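Local coordinates for protein homoaconitase large subunit (Methanocaldococcus jannaschii, PDB 4KP2) that forms the large, iron-sulfur-binding component of a hydro-lyase that interconverts homocitrate and homoisocitrate through cis-homoaconitate, at residues Leu123-Val128 / Pro353-Val358. Residues are numbered along the deposited sequence; the frame is centred on the assembly and turned at random.
Sequences LAENYV and PASKKV
Glu-125 of helix 119-126 faces the first turn of helix 356-363, its CA 8.8 Å from that of Lys-357. The glutamate chain runs extended beyond CG (chi2 -179°) and delivers its carboxylate to the N-terminal end of the opposing helix. There Ser-355 OG donates to Glu-125 OE1 at 3.0 Å, meeting it on the syn side, 26° out of the carboxylate plane. Ser-355 is the N-cap of helix 356-363: with OG anti to the backbone N (chi1 177°), it accepts from Lys-357 N at 3.3 Å. Lys-357 and Glu-125 reach past one another, and NZ, 4.3 Å from Glu-125 OE1, pairs instead with Glu-255, while a weakly held water links it to Glu-125 O. Val-358 CG2 packs against Glu-125 OE2 at 3.6 Å, an oxygen also bound by Gln-121. Cutting Glu-125 back to an alanine would probably cost Ser-355 OG its carboxylate partner, leaving a weak bond to Glu-116 O, and strip Gln-121 NE2 of its acceptor. The buried contact, with Ser-355 about 10 Å, side chain to side chain, from the predicted cluster ligand Cys-323, joins two parallel-sheet units of the aconitase fold: Leu-123 packs on strands 49-53 and 77-80, whereas helix 356-363 follows strand 348-351.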
loop_
_atom_site.group_PDB
_atom_site.type_symbol
_atom_site.label_atom_id
_atom_site.label_comp_id
_atom_site.label_asym_id
_atom_site.label_seq_id
_atom_site.Cartn_x
_atom_site.Cartn_y
_atom_site.Cartn_z
ATOM N N LEU A 123 -3.761 11.786 -16.542
ATOM C CA LEU A 123 -4.316 12.392 -17.745
ATOM C C LEU A 123 -4.268 13.915 -17.658
ATOM O O LEU A 123 -4.077 14.600 -18.663
ATOM C CB LEU A 123 -5.757 11.923 -17.950
ATOM C CG LEU A 123 -6.166 11.507 -19.362
ATOM C CD1 LEU A 123 -5.237 10.423 -19.879
ATOM C CD2 LEU A 123 -7.607 11.023 -19.373
ATOM N N ALA A 124 -4.441 14.437 -16.449
ATOM C CA ALA A 124 -4.412 15.876 -16.221
ATOM C C ALA A 124 -2.983 16.398 -16.157
ATOM O O ALA A 124 -2.734 17.584 -16.379
ATOM C CB ALA A 124 -5.159 16.223 -14.944
ATOM N N GLU A 125 -2.045 15.508 -15.854
ATOM C CA GLU A 125 -0.656 15.905 -15.662
ATOM C C GLU A 125 0.165 15.934 -16.945
ATOM O O GLU A 125 1.253 16.507 -16.964
ATOM C CB GLU A 125 0.032 14.989 -14.648
ATOM C CG GLU A 125 -0.277 15.310 -13.200
ATOM C CD GLU A 125 0.454 14.394 -12.239
ATOM O OE1 GLU A 125 1.242 13.545 -12.707
ATOM O OE2 GLU A 125 0.241 14.523 -11.016
ATOM N N ASN A 126 -0.340 15.321 -18.013
ATOM C CA ASN A 126 0.473 15.176 -19.217
ATOM C C ASN A 126 -0.288 14.921 -20.520
ATOM O O ASN A 126 0.318 14.550 -21.525
ATOM C CB ASN A 126 1.514 14.070 -19.004
ATOM C CG ASN A 126 2.780 14.294 -19.808
ATOM O OD1 ASN A 126 2.947 13.737 -20.893
ATOM N ND2 ASN A 126 3.680 15.114 -19.279
ATOM N N TYR A 127 -1.602 15.123 -20.522
ATOM C CA TYR A 127 -2.382 14.816 -21.721
ATOM C C TYR A 127 -3.486 15.816 -22.066
ATOM O O TYR A 127 -3.465 16.420 -23.138
ATOM C CB TYR A 127 -2.964 13.403 -21.634
ATOM C CG TYR A 127 -1.919 12.312 -21.604
ATOM C CD1 TYR A 127 -1.236 11.949 -22.756
ATOM C CD2 TYR A 127 -1.616 11.645 -20.425
ATOM C CE1 TYR A 127 -0.279 10.953 -22.736
ATOM C CE2 TYR A 127 -0.661 10.647 -20.395
ATOM C CZ TYR A 127 0.005 10.306 -21.554
ATOM O OH TYR A 127 0.957 9.313 -21.532
ATOM N N VAL A 128 -4.447 15.979 -21.162
ATOM C CA VAL A 128 -5.654 16.759 -21.445
ATOM C C VAL A 128 -5.401 18.225 -21.798
ATOM O O VAL A 128 -4.959 19.013 -20.961
ATOM C CB VAL A 128 -6.652 16.700 -20.274
ATOM C CG1 VAL A 128 -7.873 17.551 -20.581
ATOM C CG2 VAL A 128 -7.057 15.262 -19.994
ATOM N N PRO A 353 -1.354 9.220 -2.197
ATOM C CA PRO A 353 -1.168 10.320 -3.149
ATOM C C PRO A 353 -1.785 9.982 -4.502
ATOM O O PRO A 353 -1.761 8.822 -4.912
ATOM C CB PRO A 353 0.356 10.431 -3.266
ATOM C CG PRO A 353 0.874 9.095 -2.842
ATOM C CD PRO A 353 -0.075 8.618 -1.788
ATOM N N ALA A 354 -2.328 10.985 -5.183
ATOM C CA ALA A 354 -3.043 10.762 -6.435
ATOM C C ALA A 354 -2.121 10.392 -7.594
ATOM O O ALA A 354 -2.571 9.838 -8.597
ATOM C CB ALA A 354 -3.877 11.980 -6.793
ATOM N N SER A 355 -0.833 10.694 -7.458
ATOM C CA SER A 355 0.107 10.445 -8.546
ATOM C C SER A 355 1.510 10.105 -8.060
ATOM O O SER A 355 1.801 10.162 -6.865
ATOM C CB SER A 355 0.167 11.651 -9.485
ATOM O OG SER A 355 1.131 11.454 -10.505
ATOM N N LYS A 356 2.370 9.741 -9.006
ATOM C CA LYS A 356 3.771 9.466 -8.723
ATOM C C LYS A 356 4.526 10.777 -8.554
ATOM O O LYS A 356 5.375 10.911 -7.673
ATOM C CB LYS A 356 4.386 8.651 -9.860
ATOM C CG LYS A 356 5.898 8.521 -9.796
ATOM C CD LYS A 356 6.430 7.779 -11.010
ATOM C CE LYS A 356 7.948 7.801 -11.055
ATOM N NZ LYS A 356 8.477 7.080 -12.246
ATOM N N LYS A 357 4.205 11.741 -9.411
ATOM C CA LYS A 357 4.813 13.063 -9.347
ATOM C C LYS A 357 4.439 13.753 -8.043
ATOM O O LYS A 357 5.285 14.355 -7.384
ATOM C CB LYS A 357 4.373 13.914 -10.537
ATOM C CG LYS A 357 4.976 15.306 -10.552
ATOM C CD LYS A 357 4.442 16.125 -11.713
ATOM C CE LYS A 357 4.801 15.492 -13.046
ATOM N NZ LYS A 357 4.259 16.273 -14.191
ATOM N N VAL A 358 3.163 13.657 -7.679
ATOM C CA VAL A 358 2.667 14.226 -6.431
ATOM C C VAL A 358 3.356 13.575 -5.236
ATOM O O VAL A 358 3.714 14.248 -4.270
ATOM C CB VAL A 358 1.140 14.050 -6.305
ATOM C CG1 VAL A 358 0.650 14.537 -4.950
ATOM C CG2 VAL A 358 0.431 14.786 -7.431
HETATM O O HOH W 1 2.827 13.870 -16.019
#